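Uncharacterized protein (Nitrosomonas europaea, PDB 6M0Q) is of unknown function but occurs in a six-chain assembly in contact with another protein, probably as a small accessory partner of hydroxylamine oxidoreductase. Local coordinates at residues B[29-34]-B[80-85]; B[37-42]-B[55-60]. All blocks are in the same frame, centred on the assembly; numbering follows the deposited sequence.

How the contacts relate
From the N terminus, the extended segment 29-34 leads directly into helix 35-43, and its return partner comes only at the end of helix 69-83, so contact 1 closes a loop that takes in nearly the whole ordered chain. Contact 2 is nested inside it: 37-42, on the first helix, meets 55-60, the corner joining edge strands 52-55 and 58-60 of the three-stranded antiparallel sheet. Contact 1 therefore ties the N-terminal arm to the long helix, and contact 2 ties the short helix to the sheet. Their centres are 19 Å apart, yet they touch: Ile-33 CG2 lies 3.9 Å from Met-38 SD, and Arg-80 packs on Tyr-41.

Contact 1: residues B[29-34]-B[80-85]; sequences SLAPIS and REQSGD
Ile-33 and Arg-80 meet where the extended N-terminal arm passes along the last turn of helix 69-83. The methyl CD1 of Ile-33 lies 4.3 Å from Arg-80 NE, a loose contact with the NE end of the guanidinium, met obliquely. The polar end is engaged by a salt bridge from NH2 to the Tyr-91 carboxylate and a cation-pi contact with Trp-87. Gln-82 reaches the methyl of Ala-31. With CG anti to the backbone N (chi1 180°) and an extended chain beyond, its aliphatic part and amide run alongside that one group, Ala-31 CB, which lies 3.9 Å from Gln-82 CD. Ser-83 carries the polar contact. Its OG accepts from Ala-31 N over 2.8 Å at an N-H...O angle of 158°, a nearly straight bond. The chi1 of -68° turns this hydroxyl back along the helix, where it also bonds to Ala-79 O. A water then closes a small ring, donating to Ala-31 O over 2.9 Å and bonding Ser-83 OG over an equal 2.9 Å. Carbon flanks the hydroxyl too: Ala-31 CB is 3.5 Å from OG, and Leu-30 CD1 is 3.9 Å from that same atom. An alanine here would remove OG and is likely to leave Ala-31 N without its acceptor and the water held from one end. One hydroxyl thus serves three polar partners and gives the backbone N-H of buried Ala-31 an acceptor from the helix.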
ATOM      1  N   SER B  29     -13.198 -15.072 -34.469  1.00 49.93           N
ATOM      2  CA  SER B  29     -12.607 -15.520 -33.216  1.00 49.04           C
ATOM      3  C   SER B  29     -11.573 -16.620 -33.421  1.00 45.27           C
ATOM      4  O   SER B  29     -11.677 -17.452 -34.325  1.00 45.31           O
ATOM      5  CB  SER B  29     -13.684 -16.037 -32.267  1.00 51.83           C
ATOM      6  OG  SER B  29     -14.428 -14.967 -31.729  1.00 55.04           O
ATOM      7  N   LEU B  30     -10.581 -16.625 -32.543  1.00 41.13           N
ATOM      8  CA  LEU B  30      -9.612 -17.708 -32.479  1.00 40.34           C
ATOM      9  C   LEU B  30     -10.210 -18.916 -31.765  1.00 37.95           C
ATOM     10  O   LEU B  30     -10.856 -18.782 -30.715  1.00 36.23           O
ATOM     11  CB  LEU B  30      -8.370 -17.240 -31.728  1.00 41.14           C
ATOM     12  CG  LEU B  30      -7.049 -16.928 -32.416  1.00 40.34           C
ATOM     13  CD1 LEU B  30      -7.188 -16.728 -33.925  1.00 36.99           C
ATOM     14  CD2 LEU B  30      -6.428 -15.730 -31.709  1.00 37.73           C
ATOM     15  N   ALA B  31      -9.983 -20.099 -32.326  1.00 36.02           N
ATOM     16  CA  ALA B  31     -10.345 -21.320 -31.623  1.00 35.63           C
ATOM     17  C   ALA B  31      -9.593 -21.351 -30.293  1.00 37.16           C
ATOM     18  O   ALA B  31      -8.390 -21.052 -30.257  1.00 37.34           O
ATOM     19  CB  ALA B  31     -10.020 -22.555 -32.463  1.00 36.51           C
ATOM     20  N   PRO B  32     -10.260 -21.636 -29.184  1.00 36.69           N
ATOM     21  CA  PRO B  32      -9.588 -21.516 -27.893  1.00 34.99           C
ATOM     22  C   PRO B  32      -8.473 -22.537 -27.758  1.00 33.13           C
ATOM     23  O   PRO B  32      -8.532 -23.642 -28.307  1.00 31.69           O
ATOM     24  CB  PRO B  32     -10.711 -21.756 -26.879  1.00 36.13           C
ATOM     25  CG  PRO B  32     -11.945 -21.361 -27.611  1.00 36.60           C
ATOM     26  CD  PRO B  32     -11.705 -21.864 -29.018  1.00 37.95           C
ATOM     27  N   ILE B  33      -7.417 -22.119 -27.076  1.00 30.61           N
ATOM     28  CA  ILE B  33      -6.319 -22.990 -26.699  1.00 30.24           C
ATOM     29  C   ILE B  33      -6.035 -22.675 -25.245  1.00 30.91           C
ATOM     30  O   ILE B  33      -5.861 -21.504 -24.882  1.00 31.14           O
ATOM     31  CB  ILE B  33      -5.062 -22.784 -27.572  1.00 27.91           C
ATOM     32  CG1 ILE B  33      -5.404 -22.931 -29.060  1.00 31.88           C
ATOM     33  CG2 ILE B  33      -3.932 -23.748 -27.134  1.00 28.25           C
ATOM     34  CD1 ILE B  33      -4.238 -22.685 -29.998  1.00 30.63           C
ATOM     35  N   SER B  34      -6.046 -23.707 -24.412  1.00 31.19           N
ATOM     36  CA  SER B  34      -5.812 -23.532 -22.996  1.00 31.31           C
ATOM     37  C   SER B  34      -4.419 -22.963 -22.756  1.00 26.74           C
ATOM     38  O   SER B  34      -3.502 -23.089 -23.582  1.00 25.06           O
ATOM     39  CB  SER B  34      -5.935 -24.863 -22.271  1.00 32.40           C
ATOM     40  OG  SER B  34      -4.827 -25.668 -22.634  1.00 35.75           O
ATOM     41  N   ARG B  80      -5.555 -24.127 -34.970  1.00 50.95           N
ATOM     42  CA  ARG B  80      -5.304 -23.145 -36.021  1.00 54.59           C
ATOM     43  C   ARG B  80      -6.091 -23.463 -37.287  1.00 60.01           C
ATOM     44  O   ARG B  80      -6.554 -22.541 -37.965  1.00 59.96           O
ATOM     45  CB  ARG B  80      -3.807 -23.075 -36.334  1.00 54.46           C
ATOM     46  CG  ARG B  80      -2.927 -22.757 -35.142  1.00 53.86           C
ATOM     47  CD  ARG B  80      -3.074 -21.323 -34.698  1.00 53.59           C
ATOM     48  NE  ARG B  80      -2.322 -21.018 -33.475  1.00 53.25           N
ATOM     49  CZ  ARG B  80      -0.999 -20.871 -33.431  1.00 54.52           C
ATOM     50  NH1 ARG B  80      -0.270 -21.029 -34.537  1.00 53.40           N
ATOM     51  NH2 ARG B  80      -0.404 -20.570 -32.283  1.00 54.81           N
ATOM     52  N   GLU B  81      -6.242 -24.750 -37.628  1.00 65.41           N
ATOM     53  CA  GLU B  81      -7.118 -25.132 -38.733  1.00 72.78           C
ATOM     54  C   GLU B  81      -8.549 -24.691 -38.466  1.00 74.60           C
ATOM     55  O   GLU B  81      -9.202 -24.114 -39.344  1.00 75.13           O
ATOM     56  CB  GLU B  81      -7.064 -26.647 -38.971  1.00 77.89           C
ATOM     57  CG  GLU B  81      -5.727 -27.157 -39.525  1.00 84.19           C
ATOM     58  CD  GLU B  81      -5.520 -28.673 -39.348  1.00 88.49           C
ATOM     59  OE1 GLU B  81      -6.494 -29.385 -39.003  1.00 90.31           O
ATOM     60  OE2 GLU B  81      -4.375 -29.149 -39.551  1.00 88.33           O
ATOM     61  N   GLN B  82      -9.051 -24.945 -37.255  1.00 75.51           N
ATOM     62  CA  GLN B  82     -10.407 -24.523 -36.923  1.00 77.21           C
ATOM     63  C   GLN B  82     -10.539 -23.000 -36.911  1.00 74.73           C
ATOM     64  O   GLN B  82     -11.624 -22.476 -37.190  1.00 73.78           O
ATOM     65  CB  GLN B  82     -10.828 -25.123 -35.579  1.00 80.85           C
ATOM     66  CG  GLN B  82     -12.232 -24.742 -35.125  1.00 85.45           C
ATOM     67  CD  GLN B  82     -12.544 -25.205 -33.708  1.00 88.91           C
ATOM     68  OE1 GLN B  82     -11.904 -26.124 -33.184  1.00 89.07           O
ATOM     69  NE2 GLN B  82     -13.532 -24.564 -33.078  1.00 90.30           N
ATOM     70  N   SER B  83      -9.452 -22.274 -36.610  1.00 73.46           N
ATOM     71  CA  SER B  83      -9.516 -20.809 -36.614  1.00 72.70           C
ATOM     72  C   SER B  83      -9.657 -20.255 -38.033  1.00 75.27           C
ATOM     73  O   SER B  83     -10.304 -19.217 -38.229  1.00 74.00           O
ATOM     74  CB  SER B  83      -8.279 -20.199 -35.934  1.00 68.64           C
ATOM     75  OG  SER B  83      -8.232 -20.446 -34.532  1.00 64.04           O
ATOM     76  N   GLY B  84      -9.064 -20.925 -39.022  1.00 76.94           N
ATOM     77  CA  GLY B  84      -9.174 -20.462 -40.397  1.00 76.97           C
ATOM     78  C   GLY B  84      -8.469 -19.137 -40.593  1.00 77.70           C
ATOM     79  O   GLY B  84      -7.298 -18.967 -40.229  1.00 75.43           O
ATOM     80  N   ASP B  85      -9.195 -18.177 -41.173  1.00 80.67           N
ATOM     81  CA  ASP B  85      -8.664 -16.844 -41.445  1.00 81.95           C
ATOM     82  C   ASP B  85      -8.485 -16.001 -40.190  1.00 78.12           C
ATOM     83  O   ASP B  85      -7.830 -14.954 -40.265  1.00 78.23           O
ATOM     84  CB  ASP B  85      -9.575 -16.094 -42.421  1.00 85.64           C
ATOM     85  CG  ASP B  85      -9.519 -16.659 -43.820  1.00 89.85           C
ATOM     86  OD1 ASP B  85      -8.500 -17.300 -44.169  1.00 91.33           O
ATOM     87  OD2 ASP B  85     -10.499 -16.455 -44.568  1.00 92.54           O
TER
HETATM   88  O   HOH W   1      -6.395 -20.695 -32.336  1.00 31.71           O

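Contact 2: residues B[37-42]-B[55-60]; sequences DMLDYL and SHTEVE
A small apolar touch backed by a layer of bound water joins helix 35-43 to the corner where the chain leaves strand 52-55, with Leu-39 and Asp-40 facing Ser-55, His-56 and Thr-57 in a largely buried setting. The apolar evidence is Leu-39: its methyl CD1 comes 3.5 Å from Thr-57 CG2, the two side chains slanting across each other. Beside this, Leu-39 CB lies 4.0 Å from His-56 CB, so the leucine packs on the root of the histidine. Asp-40 supplies the polar half. Its CG stands anti to the carbonyl carbon (chi1 -65°), and its two oxygens reach the corner through three waters. One water donates to Asp-40 OD2 over 2.6 Å and also bonds Ser-55 OG. That hydroxyl is the centre of an ST turn and ST motif, accepting from Thr-57 N at 170° and from Glu-58 N at 148°, which ties the backbone through the corner at 56 and 57. A second water donates to Asp-40 OD1 over 2.6 Å, accepts from His-56 N over 2.8 Å, and makes a longer bond to Thr-57 OG1. The third donates to Asp-40 OD1 over 2.7 Å and sits in the plane of the imidazole at its edge, 2.6 Å from His-56 ND1. An acidic side chain from each of two neighbouring chains, neither of them a copy of this protein, packs against the histidine.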
ATOM      1  N   ASP B  37      -1.651 -25.548 -22.804  1.00 29.63           N
ATOM      2  CA  ASP B  37      -1.268 -25.951 -24.152  1.00 32.95           C
ATOM      3  C   ASP B  37      -0.434 -24.872 -24.833  1.00 31.72           C
ATOM      4  O   ASP B  37       0.520 -25.191 -25.551  1.00 34.32           O
ATOM      5  CB  ASP B  37      -2.502 -26.289 -24.991  1.00 33.42           C
ATOM      6  CG  ASP B  37      -3.146 -27.629 -24.608  1.00 39.75           C
ATOM      7  OD1 ASP B  37      -4.339 -27.818 -24.948  1.00 44.23           O
ATOM      8  OD2 ASP B  37      -2.479 -28.486 -23.977  1.00 41.12           O
ATOM      9  N   MET B  38      -0.780 -23.596 -24.629  1.00 29.01           N
ATOM     10  CA  MET B  38       0.063 -22.502 -25.113  1.00 27.48           C
ATOM     11  C   MET B  38       1.465 -22.606 -24.537  1.00 28.60           C
ATOM     12  O   MET B  38       2.467 -22.461 -25.257  1.00 29.45           O
ATOM     13  CB  MET B  38      -0.558 -21.154 -24.741  1.00 28.31           C
ATOM     14  CG  MET B  38      -1.809 -20.788 -25.527  1.00 34.73           C
ATOM     15  SD  MET B  38      -1.498 -20.709 -27.309  1.00 39.95           S
ATOM     16  CE  MET B  38      -0.384 -19.292 -27.440  1.00 39.55           C
ATOM     17  N   LEU B  39       1.551 -22.856 -23.229  1.00 25.82           N
ATOM     18  CA  LEU B  39       2.844 -23.032 -22.588  1.00 24.93           C
ATOM     19  C   LEU B  39       3.613 -24.179 -23.224  1.00 28.72           C
ATOM     20  O   LEU B  39       4.784 -24.022 -23.589  1.00 28.95           O
ATOM     21  CB  LEU B  39       2.653 -23.267 -21.094  1.00 21.69           C
ATOM     22  CG  LEU B  39       2.392 -21.908 -20.449  1.00 22.30           C
ATOM     23  CD1 LEU B  39       1.758 -22.102 -19.105  1.00 22.19           C
ATOM     24  CD2 LEU B  39       3.704 -21.113 -20.375  1.00 21.49           C
ATOM     25  N   ASP B  40       2.975 -25.346 -23.350  1.00 28.27           N
ATOM     26  CA  ASP B  40       3.649 -26.501 -23.938  1.00 28.43           C
ATOM     27  C   ASP B  40       4.058 -26.216 -25.370  1.00 30.90           C
ATOM     28  O   ASP B  40       5.142 -26.617 -25.803  1.00 35.33           O
ATOM     29  CB  ASP B  40       2.737 -27.720 -23.856  1.00 30.29           C
ATOM     30  CG  ASP B  40       2.473 -28.134 -22.401  1.00 35.01           C
ATOM     31  OD1 ASP B  40       3.160 -27.568 -21.516  1.00 35.61           O
ATOM     32  OD2 ASP B  40       1.612 -29.005 -22.142  1.00 35.50           O
ATOM     33  N   TYR B  41       3.210 -25.501 -26.107  1.00 29.41           N
ATOM     34  CA  TYR B  41       3.528 -25.131 -27.480  1.00 32.73           C
ATOM     35  C   TYR B  41       4.761 -24.228 -27.535  1.00 33.51           C
ATOM     36  O   TYR B  41       5.692 -24.476 -28.310  1.00 36.22           O
ATOM     37  CB  TYR B  41       2.304 -24.468 -28.104  1.00 34.52           C
ATOM     38  CG  TYR B  41       2.452 -24.192 -29.567  1.00 39.07           C
ATOM     39  CD1 TYR B  41       2.676 -25.227 -30.471  1.00 42.90           C
ATOM     40  CD2 TYR B  41       2.359 -22.902 -30.050  1.00 40.40           C
ATOM     41  CE1 TYR B  41       2.814 -24.980 -31.821  1.00 44.06           C
ATOM     42  CE2 TYR B  41       2.487 -22.646 -31.393  1.00 42.62           C
ATOM     43  CZ  TYR B  41       2.709 -23.680 -32.271  1.00 45.12           C
ATOM     44  OH  TYR B  41       2.832 -23.393 -33.605  1.00 49.92           O
ATOM     45  N   LEU B  42       4.815 -23.206 -26.671  1.00 30.53           N
ATOM     46  CA  LEU B  42       6.010 -22.365 -26.600  1.00 31.29           C
ATOM     47  C   LEU B  42       7.243 -23.172 -26.218  1.00 33.03           C
ATOM     48  O   LEU B  42       8.335 -22.938 -26.747  1.00 38.36           O
ATOM     49  CB  LEU B  42       5.805 -21.239 -25.595  1.00 29.30           C
ATOM     50  CG  LEU B  42       4.738 -20.225 -25.978  1.00 31.11           C
ATOM     51  CD1 LEU B  42       4.487 -19.386 -24.765  1.00 33.53           C
ATOM     52  CD2 LEU B  42       5.210 -19.372 -27.132  1.00 31.56           C
ATOM     53  N   SER B  55       6.102 -30.088 -18.742  1.00 31.45           N
ATOM     54  CA  SER B  55       4.999 -29.162 -18.636  1.00 28.79           C
ATOM     55  C   SER B  55       5.446 -27.960 -17.817  1.00 29.13           C
ATOM     56  O   SER B  55       6.354 -28.051 -16.982  1.00 28.82           O
ATOM     57  CB  SER B  55       3.805 -29.846 -17.976  1.00 26.40           C
ATOM     58  OG  SER B  55       2.773 -28.896 -17.695  1.00 28.40           O
ATOM     59  N   HIS B  56       4.803 -26.823 -18.060  1.00 27.99           N
ATOM     60  CA  HIS B  56       5.003 -25.659 -17.207  1.00 26.83           C
ATOM     61  C   HIS B  56       3.972 -25.575 -16.094  1.00 25.31           C
ATOM     62  O   HIS B  56       4.083 -24.691 -15.244  1.00 24.03           O
ATOM     63  CB  HIS B  56       4.979 -24.352 -18.025  1.00 27.86           C
ATOM     64  CG  HIS B  56       6.267 -24.069 -18.740  1.00 33.96           C
ATOM     65  ND1 HIS B  56       6.678 -24.783 -19.852  1.00 36.44           N
ATOM     66  CD2 HIS B  56       7.245 -23.165 -18.490  1.00 34.18           C
ATOM     67  CE1 HIS B  56       7.851 -24.326 -20.254  1.00 36.68           C
ATOM     68  NE2 HIS B  56       8.210 -23.336 -19.453  1.00 36.09           N
ATOM     69  N   THR B  57       2.987 -26.475 -16.055  1.00 24.23           N
ATOM     70  CA  THR B  57       1.869 -26.293 -15.128  1.00 25.41           C
ATOM     71  C   THR B  57       1.355 -27.572 -14.482  1.00 28.86           C
ATOM     72  O   THR B  57       0.672 -27.471 -13.460  1.00 29.50           O
ATOM     73  CB  THR B  57       0.692 -25.626 -15.848  1.00 23.50           C
ATOM     74  OG1 THR B  57       0.279 -26.490 -16.900  1.00 24.42           O
ATOM     75  CG2 THR B  57       1.097 -24.301 -16.462  1.00 22.56           C
ATOM     76  N   GLU B  58       1.637 -28.763 -15.023  1.00 26.08           N
ATOM     77  CA  GLU B  58       0.963 -29.987 -14.613  1.00 27.69           C
ATOM     78  C   GLU B  58       1.905 -30.899 -13.855  1.00 31.26           C
ATOM     79  O   GLU B  58       2.997 -31.236 -14.345  1.00 30.49           O
ATOM     80  CB  GLU B  58       0.397 -30.754 -15.801  1.00 28.79           C
ATOM     81  CG  GLU B  58      -0.435 -29.909 -16.738  1.00 32.68           C
ATOM     82  CD  GLU B  58      -1.539 -29.161 -16.012  1.00 36.14           C
ATOM     83  OE1 GLU B  58      -1.578 -27.911 -16.118  1.00 36.36           O
ATOM     84  OE2 GLU B  58      -2.356 -29.823 -15.323  1.00 37.60           O
ATOM     85  N   VAL B  59       1.443 -31.330 -12.686  1.00 29.79           N
ATOM     86  CA  VAL B  59       2.117 -32.317 -11.858  1.00 28.44           C
ATOM     87  C   VAL B  59       1.171 -33.496 -11.717  1.00 30.46           C
ATOM     88  O   VAL B  59       0.010 -33.313 -11.343  1.00 35.53           O
ATOM     89  CB  VAL B  59       2.466 -31.720 -10.486  1.00 26.55           C
ATOM     90  CG1 VAL B  59       2.999 -32.814  -9.520  1.00 23.88           C
ATOM     91  CG2 VAL B  59       3.456 -30.585 -10.681  1.00 25.03           C
ATOM     92  N   GLU B  60       1.637 -34.690 -12.061  1.00 27.82           N
ATOM     93  CA  GLU B  60       0.870 -35.913 -11.838  1.00 30.46           C
ATOM     94  C   GLU B  60       1.769 -36.944 -11.169  1.00 29.89           C
ATOM     95  O   GLU B  60       2.929 -37.107 -11.553  1.00 30.38           O
ATOM     96  CB  GLU B  60       0.293 -36.500 -13.139  1.00 35.77           C
ATOM     97  CG  GLU B  60      -0.752 -35.620 -13.869  1.00 41.79           C
ATOM     98  CD  GLU B  60      -2.017 -35.275 -13.037  1.00 45.05           C
ATOM     99  OE1 GLU B  60      -2.605 -34.197 -13.294  1.00 45.92           O
ATOM    100  OE2 GLU B  60      -2.440 -36.060 -12.150  1.00 45.55           O
TER
HETATM  101  O   HOH W   2       1.156 -29.540 -19.599  1.00 27.22           O
HETATM  102  O   HOH W   3       2.356 -26.245 -19.383  1.00 29.80           O
HETATM  103  O   HOH W   4       5.673 -26.788 -21.122  1.00 35.94           O